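Local coordinates for protein precorrin-8x Methyl Mutase (Thermus thermophilus, PDB 1V9C) that probably catalyses the methyl-shifting isomerisation of precorrin-8X on the biosynthetic route to adenosylcobalamin, at residues P31-M36 / A195-L200; L95-V101 / A115-A120; V166-K170 / V182-K187. All blocks are in the same frame, centred on the assembly; numbering follows the deposited sequence.

Interaction 1: residues P31-M36 / A195-L200. With SO4 (sulfate ion), chain E; SO4 (sulfate ion), chain F.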
ATOM      1  N   PRO B  31      13.804   6.021 -13.239  1.00 27.42           N
ATOM      2  CA  PRO B  31      13.783   4.815 -12.409  1.00 27.18           C
ATOM      3  C   PRO B  31      12.784   4.916 -11.264  1.00 28.17           C
ATOM      4  O   PRO B  31      12.273   3.914 -10.784  1.00 27.70           O
ATOM      5  CB  PRO B  31      15.221   4.707 -11.910  1.00 28.16           C
ATOM      6  CG  PRO B  31      16.010   5.386 -12.984  1.00 27.67           C
ATOM      7  CD  PRO B  31      15.157   6.594 -13.268  1.00 28.02           C
ATOM      8  N   VAL B  32      12.504   6.137 -10.826  1.00 26.04           N
ATOM      9  CA  VAL B  32      11.555   6.326  -9.741  1.00 22.09           C
ATOM     10  C   VAL B  32      10.128   6.148 -10.249  1.00 22.61           C
ATOM     11  O   VAL B  32       9.318   5.461  -9.626  1.00 22.96           O
ATOM     12  CB  VAL B  32      11.726   7.728  -9.124  1.00 23.25           C
ATOM     13  CG1 VAL B  32      10.618   8.016  -8.127  1.00 21.34           C
ATOM     14  CG2 VAL B  32      13.095   7.820  -8.460  1.00 18.93           C
ATOM     15  N   VAL B  33       9.833   6.752 -11.399  1.00 23.28           N
ATOM     16  CA  VAL B  33       8.491   6.686 -11.968  1.00 19.85           C
ATOM     17  C   VAL B  33       8.150   5.278 -12.424  1.00 18.06           C
ATOM     18  O   VAL B  33       7.016   4.832 -12.272  1.00 20.41           O
ATOM     19  CB  VAL B  33       8.321   7.666 -13.161  1.00 21.43           C
ATOM     20  CG1 VAL B  33       6.903   7.610 -13.679  1.00 17.09           C
ATOM     21  CG2 VAL B  33       8.645   9.106 -12.719  1.00 20.72           C
ATOM     22  N   ARG B  34       9.147   4.598 -12.979  1.00 18.05           N
ATOM     23  CA  ARG B  34       9.013   3.232 -13.458  1.00 17.86           C
ATOM     24  C   ARG B  34       8.593   2.346 -12.288  1.00 18.80           C
ATOM     25  O   ARG B  34       7.636   1.585 -12.387  1.00 22.08           O
ATOM     26  CB  ARG B  34      10.359   2.746 -14.013  1.00 16.72           C
ATOM     27  CG  ARG B  34      10.342   1.330 -14.564  1.00 19.16           C
ATOM     28  CD  ARG B  34      11.729   0.697 -14.527  1.00 27.92           C
ATOM     29  NE  ARG B  34      12.673   1.255 -15.489  1.00 28.74           N
ATOM     30  CZ  ARG B  34      13.959   1.480 -15.224  1.00 37.52           C
ATOM     31  NH1 ARG B  34      14.447   1.205 -14.020  1.00 35.40           N
ATOM     32  NH2 ARG B  34      14.764   1.956 -16.168  1.00 37.14           N
ATOM     33  N   ARG B  35       9.318   2.470 -11.176  1.00 18.93           N
ATOM     34  CA  ARG B  35       9.047   1.690  -9.978  1.00 18.80           C
ATOM     35  C   ARG B  35       7.642   1.944  -9.433  1.00 15.59           C
ATOM     36  O   ARG B  35       6.950   1.027  -9.022  1.00 18.52           O
ATOM     37  CB  ARG B  35      10.095   2.007  -8.911  1.00 19.88           C
ATOM     38  CG  ARG B  35      10.052   1.059  -7.759  1.00 22.70           C
ATOM     39  CD  ARG B  35      11.405   0.456  -7.539  1.00 26.64           C
ATOM     40  NE  ARG B  35      11.332  -0.728  -6.692  1.00 28.61           N
ATOM     41  CZ  ARG B  35      12.355  -1.547  -6.481  1.00 24.27           C
ATOM     42  NH1 ARG B  35      13.527  -1.307  -7.054  1.00 24.12           N
ATOM     43  NH2 ARG B  35      12.203  -2.608  -5.709  1.00 22.18           N
ATOM     44  N   MET B  36       7.212   3.199  -9.464  1.00 19.95           N
ATOM     45  CA  MET B  36       5.891   3.538  -8.975  1.00 14.81           C
ATOM     46  C   MET B  36       4.804   2.915  -9.852  1.00 16.82           C
ATOM     47  O   MET B  36       3.759   2.511  -9.339  1.00 11.57           O
ATOM     48  CB  MET B  36       5.731   5.058  -8.928  1.00 18.58           C
ATOM     49  CG  MET B  36       6.759   5.729  -8.055  1.00 21.49           C
ATOM     50  SD  MET B  36       6.873   7.513  -8.229  1.00 27.95           S
ATOM     51  CE  MET B  36       5.231   8.006  -7.789  1.00 22.53           C
ATOM     52  N   ALA B 195       7.521   2.400  -3.104  1.00 19.97           N
ATOM     53  CA  ALA B 195       8.160   2.176  -4.409  1.00 20.91           C
ATOM     54  C   ALA B 195       9.191   3.250  -4.750  1.00 17.51           C
ATOM     55  O   ALA B 195      10.271   2.945  -5.260  1.00 18.51           O
ATOM     56  CB  ALA B 195       7.092   2.092  -5.509  1.00 18.04           C
ATOM     57  N   ALA B 196       8.844   4.503  -4.479  1.00 18.26           N
ATOM     58  CA  ALA B 196       9.742   5.626  -4.728  1.00 20.27           C
ATOM     59  C   ALA B 196      10.987   5.519  -3.822  1.00 23.34           C
ATOM     60  O   ALA B 196      12.110   5.760  -4.265  1.00 24.47           O
ATOM     61  CB  ALA B 196       9.008   6.960  -4.473  1.00 20.95           C
ATOM     62  N   LEU B 197      10.787   5.164  -2.554  1.00 19.85           N
ATOM     63  CA  LEU B 197      11.919   5.008  -1.641  1.00 21.42           C
ATOM     64  C   LEU B 197      12.784   3.837  -2.115  1.00 24.31           C
ATOM     65  O   LEU B 197      13.995   3.969  -2.208  1.00 20.47           O
ATOM     66  CB  LEU B 197      11.435   4.772  -0.198  1.00 19.51           C
ATOM     67  CG  LEU B 197      10.880   6.043   0.467  1.00 23.18           C
ATOM     68  CD1 LEU B 197      10.127   5.757   1.757  1.00 22.07           C
ATOM     69  CD2 LEU B 197      12.063   6.955   0.742  1.00 25.84           C
ATOM     70  N   HIS B 198      12.171   2.695  -2.433  1.00 22.07           N
ATOM     71  CA  HIS B 198      12.969   1.578  -2.908  1.00 20.85           C
ATOM     72  C   HIS B 198      13.766   1.983  -4.143  1.00 20.04           C
ATOM     73  O   HIS B 198      14.918   1.599  -4.293  1.00 20.01           O
ATOM     74  CB  HIS B 198      12.084   0.369  -3.196  1.00 23.71           C
ATOM     75  CG  HIS B 198      11.696  -0.392  -1.965  1.00 25.30           C
ATOM     76  ND1 HIS B 198      10.536  -1.131  -1.875  1.00 22.03           N
ATOM     77  CD2 HIS B 198      12.315  -0.521  -0.767  1.00 23.38           C
ATOM     78  CE1 HIS B 198      10.451  -1.677  -0.677  1.00 22.54           C
ATOM     79  NE2 HIS B 198      11.518  -1.321   0.017  1.00 30.66           N
ATOM     80  N   ALA B 199      13.168   2.794  -5.007  1.00 20.53           N
ATOM     81  CA  ALA B 199      13.867   3.229  -6.207  1.00 22.72           C
ATOM     82  C   ALA B 199      15.045   4.110  -5.826  1.00 23.69           C
ATOM     83  O   ALA B 199      16.107   4.016  -6.428  1.00 29.73           O
ATOM     84  CB  ALA B 199      12.926   3.989  -7.128  1.00 18.05           C
ATOM     85  N   LEU B 200      14.859   4.962  -4.824  1.00 24.45           N
ATOM     86  CA  LEU B 200      15.935   5.848  -4.397  1.00 24.81           C
ATOM     87  C   LEU B 200      17.089   5.064  -3.821  1.00 24.95           C
ATOM     88  O   LEU B 200      18.242   5.348  -4.126  1.00 25.47           O
ATOM     89  CB  LEU B 200      15.427   6.877  -3.384  1.00 25.76           C
ATOM     90  CG  LEU B 200      14.511   7.914  -4.046  1.00 25.15           C
ATOM     91  CD1 LEU B 200      13.978   8.907  -3.023  1.00 25.81           C
ATOM     92  CD2 LEU B 200      15.286   8.609  -5.145  1.00 21.18           C
TER
HETATM   93  S   SO4 E1003       8.523  -2.267  -4.739  1.00 47.82           S
HETATM   94  O1  SO4 E1003       8.068  -2.014  -3.358  1.00 53.58           O
HETATM   95  O2  SO4 E1003       9.697  -3.153  -4.740  1.00 47.68           O
HETATM   96  O3  SO4 E1003       8.900  -0.990  -5.357  1.00 56.74           O
HETATM   97  O4  SO4 E1003       7.429  -2.897  -5.502  1.00 49.60           O
HETATM   98  S   SO4 F1004      15.803  -3.725  -5.876  1.00 41.80           S
HETATM   99  O1  SO4 F1004      14.914  -3.174  -4.842  1.00 42.45           O
HETATM  100  O2  SO4 F1004      17.152  -3.933  -5.319  1.00 46.87           O
HETATM  101  O3  SO4 F1004      15.866  -2.789  -7.011  1.00 41.37           O
HETATM  102  O4  SO4 F1004      15.264  -5.012  -6.348  1.00 44.10           O

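Interaction 2: residues L95-V101 / A115-A120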
ATOM      1  N   LEU B  95       5.630   8.211  12.504  1.00 41.63           N
ATOM      2  CA  LEU B  95       5.157   9.267  13.389  1.00 44.63           C
ATOM      3  C   LEU B  95       3.702   9.217  13.868  1.00 47.44           C
ATOM      4  O   LEU B  95       3.454   9.219  15.074  1.00 50.33           O
ATOM      5  CB  LEU B  95       5.447  10.629  12.748  1.00 37.24           C
ATOM      6  CG  LEU B  95       6.925  10.953  12.487  1.00 39.56           C
ATOM      7  CD1 LEU B  95       7.059  12.295  11.779  1.00 40.80           C
ATOM      8  CD2 LEU B  95       7.681  10.979  13.803  1.00 41.57           C
ATOM      9  N   LEU B  96       2.745   9.172  12.944  1.00 49.71           N
ATOM     10  CA  LEU B  96       1.325   9.154  13.308  1.00 50.98           C
ATOM     11  C   LEU B  96       0.881   8.078  14.291  1.00 52.21           C
ATOM     12  O   LEU B  96      -0.056   8.290  15.062  1.00 54.48           O
ATOM     13  CB  LEU B  96       0.452   9.079  12.053  1.00 50.34           C
ATOM     14  CG  LEU B  96       0.428  10.351  11.209  1.00 49.51           C
ATOM     15  CD1 LEU B  96      -0.578  10.178  10.087  1.00 54.35           C
ATOM     16  CD2 LEU B  96       0.046  11.550  12.067  1.00 52.76           C
ATOM     17  N   ALA B  97       1.537   6.925  14.271  1.00 53.46           N
ATOM     18  CA  ALA B  97       1.174   5.855  15.190  1.00 55.04           C
ATOM     19  C   ALA B  97       2.167   5.795  16.344  1.00 54.99           C
ATOM     20  O   ALA B  97       2.087   4.908  17.187  1.00 54.88           O
ATOM     21  CB  ALA B  97       1.141   4.521  14.458  1.00 55.75           C
ATOM     22  N   HIS B  98       3.101   6.743  16.371  1.00 55.57           N
ATOM     23  CA  HIS B  98       4.122   6.805  17.415  1.00 59.14           C
ATOM     24  C   HIS B  98       3.480   7.004  18.794  1.00 60.40           C
ATOM     25  O   HIS B  98       2.524   7.771  18.941  1.00 58.93           O
ATOM     26  CB  HIS B  98       5.092   7.949  17.115  1.00 59.14           C
ATOM     27  CG  HIS B  98       6.402   7.837  17.828  1.00 59.60           C
ATOM     28  ND1 HIS B  98       6.502   7.794  19.200  1.00 62.49           N
ATOM     29  CD2 HIS B  98       7.670   7.771  17.355  1.00 60.51           C
ATOM     30  CE1 HIS B  98       7.774   7.705  19.545  1.00 62.90           C
ATOM     31  NE2 HIS B  98       8.504   7.691  18.444  1.00 61.77           N
ATOM     32  N   PRO B  99       4.000   6.310  19.823  1.00 61.41           N
ATOM     33  CA  PRO B  99       3.497   6.389  21.199  1.00 61.79           C
ATOM     34  C   PRO B  99       3.389   7.807  21.757  1.00 61.70           C
ATOM     35  O   PRO B  99       2.296   8.261  22.105  1.00 64.33           O
ATOM     36  CB  PRO B  99       4.501   5.543  21.978  1.00 62.12           C
ATOM     37  CG  PRO B  99       4.903   4.515  20.985  1.00 63.38           C
ATOM     38  CD  PRO B  99       5.105   5.341  19.736  1.00 63.08           C
ATOM     39  N   GLU B 100       4.525   8.496  21.850  1.00 59.81           N
ATOM     40  CA  GLU B 100       4.553   9.856  22.370  1.00 58.80           C
ATOM     41  C   GLU B 100       3.583  10.743  21.616  1.00 57.81           C
ATOM     42  O   GLU B 100       2.797  11.471  22.226  1.00 57.40           O
ATOM     43  CB  GLU B 100       5.968  10.438  22.293  1.00 59.81           C
ATOM     44  CG  GLU B 100       6.838  10.112  23.507  1.00 66.70           C
ATOM     45  CD  GLU B 100       7.915   9.075  23.220  1.00 70.29           C
ATOM     46  OE1 GLU B 100       7.572   7.956  22.783  1.00 73.70           O
ATOM     47  OE2 GLU B 100       9.111   9.382  23.436  1.00 71.89           O
ATOM     48  N   VAL B 101       3.638  10.664  20.287  1.00 56.41           N
ATOM     49  CA  VAL B 101       2.763  11.442  19.416  1.00 54.13           C
ATOM     50  C   VAL B 101       1.287  11.198  19.726  1.00 55.12           C
ATOM     51  O   VAL B 101       0.509  12.140  19.895  1.00 54.92           O
ATOM     52  CB  VAL B 101       3.009  11.101  17.925  1.00 51.14           C
ATOM     53  CG1 VAL B 101       1.932  11.736  17.064  1.00 46.37           C
ATOM     54  CG2 VAL B 101       4.382  11.590  17.494  1.00 46.83           C
ATOM     55  N   ALA B 115       0.809  16.741  16.398  1.00 60.16           N
ATOM     56  CA  ALA B 115       1.661  16.167  17.418  1.00 56.93           C
ATOM     57  C   ALA B 115       2.856  15.525  16.737  1.00 56.22           C
ATOM     58  O   ALA B 115       3.991  15.675  17.192  1.00 56.43           O
ATOM     59  CB  ALA B 115       0.888  15.125  18.219  1.00 57.47           C
ATOM     60  N   ALA B 116       2.593  14.820  15.637  1.00 54.37           N
ATOM     61  CA  ALA B 116       3.640  14.133  14.883  1.00 51.78           C
ATOM     62  C   ALA B 116       4.770  15.063  14.450  1.00 49.83           C
ATOM     63  O   ALA B 116       5.933  14.807  14.745  1.00 49.27           O
ATOM     64  CB  ALA B 116       3.036  13.439  13.669  1.00 53.62           C
ATOM     65  N   VAL B 117       4.432  16.134  13.741  1.00 51.03           N
ATOM     66  CA  VAL B 117       5.445  17.089  13.291  1.00 53.65           C
ATOM     67  C   VAL B 117       6.115  17.759  14.495  1.00 54.82           C
ATOM     68  O   VAL B 117       7.340  17.722  14.641  1.00 52.71           O
ATOM     69  CB  VAL B 117       4.831  18.194  12.410  1.00 51.88           C
ATOM     70  CG1 VAL B 117       5.933  19.073  11.851  1.00 49.38           C
ATOM     71  CG2 VAL B 117       4.016  17.582  11.294  1.00 52.31           C
ATOM     72  N   ALA B 118       5.298  18.375  15.345  1.00 55.52           N
ATOM     73  CA  ALA B 118       5.788  19.047  16.544  1.00 55.94           C
ATOM     74  C   ALA B 118       6.755  18.126  17.268  1.00 53.92           C
ATOM     75  O   ALA B 118       7.850  18.535  17.648  1.00 53.54           O
ATOM     76  CB  ALA B 118       4.622  19.405  17.461  1.00 54.76           C
ATOM     77  N   TYR B 119       6.344  16.878  17.454  1.00 51.94           N
ATOM     78  CA  TYR B 119       7.198  15.906  18.113  1.00 52.24           C
ATOM     79  C   TYR B 119       8.498  15.746  17.329  1.00 53.00           C
ATOM     80  O   TYR B 119       9.587  15.912  17.877  1.00 54.56           O
ATOM     81  CB  TYR B 119       6.506  14.551  18.199  1.00 51.83           C
ATOM     82  CG  TYR B 119       7.416  13.465  18.727  1.00 55.16           C
ATOM     83  CD1 TYR B 119       7.609  13.295  20.094  1.00 52.55           C
ATOM     84  CD2 TYR B 119       8.138  12.646  17.854  1.00 55.12           C
ATOM     85  CE1 TYR B 119       8.495  12.343  20.583  1.00 55.77           C
ATOM     86  CE2 TYR B 119       9.032  11.689  18.336  1.00 57.39           C
ATOM     87  CZ  TYR B 119       9.206  11.547  19.703  1.00 55.99           C
ATOM     88  OH  TYR B 119      10.093  10.619  20.194  1.00 61.03           O
ATOM     89  N   ALA B 120       8.364  15.420  16.043  1.00 51.26           N
ATOM     90  CA  ALA B 120       9.505  15.216  15.154  1.00 49.72           C
ATOM     91  C   ALA B 120      10.440  16.406  15.173  1.00 49.21           C
ATOM     92  O   ALA B 120      11.652  16.249  15.276  1.00 49.31           O
ATOM     93  CB  ALA B 120       9.025  14.970  13.731  1.00 50.04           C
TER

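Interaction 3: residues V166-K170 / V182-K187. With SO4 (sulfate ion), chain G.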
ATOM      1  N   VAL B 166      -6.244  16.823   0.032  1.00 35.01           N
ATOM      2  CA  VAL B 166      -5.171  16.279  -0.784  1.00 32.26           C
ATOM      3  C   VAL B 166      -4.566  17.244  -1.805  1.00 36.07           C
ATOM      4  O   VAL B 166      -3.338  17.441  -1.843  1.00 32.46           O
ATOM      5  CB  VAL B 166      -5.643  14.995  -1.520  1.00 33.40           C
ATOM      6  CG1 VAL B 166      -4.564  14.507  -2.481  1.00 26.15           C
ATOM      7  CG2 VAL B 166      -5.955  13.905  -0.501  1.00 32.23           C
ATOM      8  N   LEU B 167      -5.416  17.839  -2.637  1.00 37.48           N
ATOM      9  CA  LEU B 167      -4.936  18.750  -3.669  1.00 39.48           C
ATOM     10  C   LEU B 167      -4.204  19.961  -3.103  1.00 39.80           C
ATOM     11  O   LEU B 167      -3.154  20.357  -3.615  1.00 40.86           O
ATOM     12  CB  LEU B 167      -6.101  19.197  -4.554  1.00 40.00           C
ATOM     13  CG  LEU B 167      -6.917  18.052  -5.173  1.00 43.88           C
ATOM     14  CD1 LEU B 167      -7.919  18.628  -6.177  1.00 40.72           C
ATOM     15  CD2 LEU B 167      -5.987  17.045  -5.863  1.00 38.68           C
ATOM     16  N   GLU B 168      -4.733  20.531  -2.027  1.00 41.64           N
ATOM     17  CA  GLU B 168      -4.109  21.703  -1.432  1.00 45.22           C
ATOM     18  C   GLU B 168      -2.830  21.354  -0.679  1.00 43.74           C
ATOM     19  O   GLU B 168      -1.884  22.141  -0.645  1.00 42.71           O
ATOM     20  CB  GLU B 168      -5.106  22.410  -0.511  1.00 49.01           C
ATOM     21  CG  GLU B 168      -4.820  22.282   0.964  1.00 54.85           C
ATOM     22  CD  GLU B 168      -5.818  23.048   1.807  1.00 59.03           C
ATOM     23  OE1 GLU B 168      -7.022  22.719   1.737  1.00 63.10           O
ATOM     24  OE2 GLU B 168      -5.399  23.975   2.534  1.00 59.37           O
ATOM     25  N   ALA B 169      -2.806  20.167  -0.080  1.00 43.73           N
ATOM     26  CA  ALA B 169      -1.637  19.709   0.662  1.00 37.81           C
ATOM     27  C   ALA B 169      -0.440  19.584  -0.278  1.00 36.96           C
ATOM     28  O   ALA B 169       0.700  19.899   0.086  1.00 37.57           O
ATOM     29  CB  ALA B 169      -1.929  18.364   1.311  1.00 35.48           C
ATOM     30  N   LYS B 170      -0.704  19.125  -1.494  1.00 31.73           N
ATOM     31  CA  LYS B 170       0.356  18.970  -2.465  1.00 35.60           C
ATOM     32  C   LYS B 170       0.804  20.337  -2.978  1.00 39.41           C
ATOM     33  O   LYS B 170       2.000  20.583  -3.126  1.00 39.19           O
ATOM     34  CB  LYS B 170      -0.112  18.060  -3.599  1.00 33.61           C
ATOM     35  CG  LYS B 170      -0.341  16.635  -3.103  1.00 31.26           C
ATOM     36  CD  LYS B 170      -1.024  15.750  -4.116  1.00 32.55           C
ATOM     37  CE  LYS B 170      -1.186  14.345  -3.552  1.00 28.70           C
ATOM     38  NZ  LYS B 170      -1.542  13.361  -4.595  1.00 19.86           N
ATOM     39  N   VAL B 182       6.119  14.624  -6.028  1.00 20.22           N
ATOM     40  CA  VAL B 182       4.694  14.603  -5.823  1.00 20.63           C
ATOM     41  C   VAL B 182       3.933  13.821  -6.888  1.00 18.28           C
ATOM     42  O   VAL B 182       4.379  13.719  -8.027  1.00 21.71           O
ATOM     43  CB  VAL B 182       4.171  16.077  -5.793  1.00 19.83           C
ATOM     44  CG1 VAL B 182       2.691  16.129  -6.055  1.00 23.66           C
ATOM     45  CG2 VAL B 182       4.460  16.703  -4.435  1.00 24.75           C
ATOM     46  N   THR B 183       2.792  13.258  -6.500  1.00 16.87           N
ATOM     47  CA  THR B 183       1.915  12.569  -7.446  1.00 21.79           C
ATOM     48  C   THR B 183       0.735  13.535  -7.553  1.00 23.68           C
ATOM     49  O   THR B 183      -0.081  13.648  -6.640  1.00 22.78           O
ATOM     50  CB  THR B 183       1.409  11.183  -6.935  1.00 23.52           C
ATOM     51  OG1 THR B 183       0.812  11.318  -5.639  1.00 23.54           O
ATOM     52  CG2 THR B 183       2.556  10.187  -6.869  1.00 26.22           C
ATOM     53  N   GLU B 184       0.688  14.259  -8.664  1.00 27.85           N
ATOM     54  CA  GLU B 184      -0.352  15.248  -8.927  1.00 30.12           C
ATOM     55  C   GLU B 184      -1.751  14.646  -8.839  1.00 29.19           C
ATOM     56  O   GLU B 184      -1.971  13.512  -9.259  1.00 34.52           O
ATOM     57  CB  GLU B 184      -0.149  15.839 -10.328  1.00 35.79           C
ATOM     58  CG  GLU B 184       1.256  16.360 -10.607  1.00 44.07           C
ATOM     59  CD  GLU B 184       1.358  17.872 -10.537  1.00 53.70           C
ATOM     60  OE1 GLU B 184       1.296  18.433  -9.419  1.00 55.64           O
ATOM     61  OE2 GLU B 184       1.489  18.498 -11.611  1.00 57.52           O
ATOM     62  N   GLY B 185      -2.687  15.402  -8.275  1.00 25.73           N
ATOM     63  CA  GLY B 185      -4.051  14.932  -8.182  1.00 26.23           C
ATOM     64  C   GLY B 185      -4.451  14.265  -6.886  1.00 26.79           C
ATOM     65  O   GLY B 185      -3.867  14.537  -5.831  1.00 26.84           O
ATOM     66  N   ARG B 186      -5.461  13.394  -6.971  1.00 21.26           N
ATOM     67  CA  ARG B 186      -5.967  12.689  -5.801  1.00 24.81           C
ATOM     68  C   ARG B 186      -5.276  11.342  -5.583  1.00 24.36           C
ATOM     69  O   ARG B 186      -5.418  10.743  -4.518  1.00 25.21           O
ATOM     70  CB  ARG B 186      -7.476  12.460  -5.921  1.00 24.42           C
ATOM     71  CG  ARG B 186      -8.211  13.668  -6.431  1.00 32.22           C
ATOM     72  CD  ARG B 186      -9.545  13.855  -5.771  1.00 34.86           C
ATOM     73  NE  ARG B 186      -9.547  15.111  -5.030  1.00 49.24           N
ATOM     74  CZ  ARG B 186     -10.633  15.694  -4.540  1.00 51.08           C
ATOM     75  NH1 ARG B 186     -11.824  15.133  -4.708  1.00 54.73           N
ATOM     76  NH2 ARG B 186     -10.526  16.843  -3.893  1.00 52.14           N
ATOM     77  N   LYS B 187      -4.536  10.883  -6.584  1.00 19.69           N
ATOM     78  CA  LYS B 187      -3.840   9.608  -6.496  1.00 27.49           C
ATOM     79  C   LYS B 187      -2.545   9.677  -5.722  1.00 29.56           C
ATOM     80  O   LYS B 187      -1.888  10.714  -5.679  1.00 31.04           O
ATOM     81  CB  LYS B 187      -3.539   9.052  -7.883  1.00 22.52           C
ATOM     82  CG  LYS B 187      -4.756   8.562  -8.610  1.00 22.02           C
ATOM     83  CD  LYS B 187      -4.385   7.787  -9.848  1.00 20.84           C
ATOM     84  CE  LYS B 187      -5.625   7.143 -10.426  1.00 25.42           C
ATOM     85  NZ  LYS B 187      -5.279   6.182 -11.492  1.00 24.05           N
TER
HETATM   86  S   SO4 G1005      -8.977  18.962  -1.639  1.00 49.41           S
HETATM   87  O1  SO4 G1005      -9.893  18.923  -0.488  1.00 39.52           O
HETATM   88  O2  SO4 G1005      -7.967  20.031  -1.457  1.00 43.07           O
HETATM   89  O3  SO4 G1005      -9.752  19.241  -2.870  1.00 51.08           O
HETATM   90  O4  SO4 G1005      -8.310  17.647  -1.767  1.00 48.20           O

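Interaction 1: residues P31-M36 / A195-L200
Arg35 crosses the backbone of the 195-200 helix and spreads its guanidinium group between two sulfate ions, so that the polar end of a helix-packing residue becomes an anion site. Its CG, anti to the backbone N (chi1 -169°), passes 3.1 Å from Ala195 O, and a bend at chi2 carries NE past His198. There the CB of His198 lies over one guanidinium face, toward its rim, while both sulfates sit at the edge. NE donates to O3 of sulfate E at 2.8 Å and NH2 to O2 of the same ion at 2.7 Å; NH1 and NH2 grip sulfate F. His198 ND1 adds a bond to O1 of sulfate E, 3.0 Å long, and its NE2 accepts from Asn81 N, which fixes the turn of the ring. The ions probably come from the crystallisation liquor, but the site is consistent with one for the carboxylates of a corrin-type substrate.

Beneath this polar layer the interface is small and apolar. Ala195 and Ala199 let the axes approach to 8.2 Å at 139°, with Ala199 CB 3.8 Å from Val32 CA. Val32 CG2 also meets Leu200 CD2, and Ala195 CB packs on Met36 CA at 3.9 Å. Around the pair, Val32 and Met36 continue onto strand 49-51, Leu200 packs on helix 55-65, and Arg35 touches Phe13 of helix 6-20.

Interaction 2: residues L95-V101 / A115-A120
Leu95 and Val101 receive Ala116 from two directions, joining a strand-to-helix connection of the doubly wound alpha/beta fold to the following helix, 112-122. Just after edge strand 92-94, a type I turn from Leu95 to His98 leads into helix 99-107, and the turn and the first turn of that helix together form a shallow seat for one side of the 115-120 helix.

The inner part is closely fitted and built almost entirely of aliphatic groups. Ala116 CB is 3.8 Å from Leu95 CB and also meets Leu96 CD2, whose leucine continues onto Asp72 and Ala136. Leu95 CD1 reaches Ala120 CB, one turn farther along. Val101 places its two branches differently: CG1, anti to the backbone N (chi1 170°), lies against Ala115 and Ala116, with Ala116 N 3.5 Å away, whereas CG2 faces the stem of Tyr119, 3.7 Å from its CB. Ala115, Ala116 and Ala120 keep the helix surface low enough for these branched side chains to settle on it. On its other flank the same helix rests through Val117 on helix 137-147.

Toward solvent the fit is less intimate. The Tyr119 ring is met by two residues of the capped helix start, partly exposed His98 and exposed Glu100. Its plane is 44° from that of the imidazole, an oblique pairing with centroids 4.9 Å apart. Tyr119 CE2 stands over one imidazole face near the rim. Glu100 crosses the ring obliquely, its CB 3.6 Å from Tyr119 CE1. His98 is the N-cap of helix 99-107, and its ND1 weakly accepts from Glu100 N at 3.4 Å, with an N-H...N angle of 132°.

Interaction 3: residues V166-K170 / V182-K187
Val166 and Leu167, in the first turn of helix 166-174, stand beside Arg186 and Gly185 in the loop leaving strand 180-183, the CA atoms of Leu167 and Gly185 being 6.0 Å apart, while one turn on Lys170 faces the strand itself at Val182. At the phi 95° and psi -154° of Gly185 a CB would be pressed against Glu184 O, so a residue without a side chain suits the position, and Gly185 turns its carbonyl toward the helix.

Lys170 carries the polar part. Its chain is extended beyond CG, so that after CB has passed Val182 CG1 the ammonium group arrives among backbone oxygens. NZ donates to Gly185 O at 2.9 Å, from above the carbonyl plane, and to Thr183 O almost in line with the C=O bond; the Thr183 distance, 2.5 Å, is too short to be trusted in detail. Pro160 O is a further acceptor, and Lys187 O lies 2.9 Å from NZ. Thr183 OG1 donates to this last oxygen at 2.8 Å and ties the loop back on itself. A methionine in place of Lys170 would probably leave the carbonyls of Thr183, Gly185 and Pro160 without their shared donor and let the loop drift from the helix.

Leu167 CD2 packs 3.3 Å from Gly185 O, and the leucine crosses the Arg186 side chain at about a right angle. A sulfate sits at the helix start: Leu167 N and Asn165 N donate to it, Glu168 N weakly, and Arg186 NH2 is 2.7 Å from its O3.

The contact closes the beta-alpha-beta unit of strand 155-158, helix 166-174 and strand 180-183; Ala169 packs on helix 137-147, Val182 pairs with Arg50 of strand 49-51, and Arg186 touches Ala41 of the second subunit.

How the interactions relate
The three contacts illustrate how chemistry follows position in a doubly wound sheet. Interaction 1 is the buried one, and both others lie within the chain loop it closes. Interactions 2 and 3 are partly buried. No helix or strand is shared, but interactions 1 and 3 use successive elements, strand 180-183 and helix 190-205, both border strand 49-51, and they touch, Met36 CE lying 3.6 Å from Thr183 CG2. Interaction 2, on the opposite side of the chain's centre from interaction 1, relies on apolar and aromatic packing, whereas interaction 3 uses a lysine gripping backbone oxygens. Sulfates occur in interactions 1 and 3, bound by side chains in the former and largely by helix-start amides in the latter.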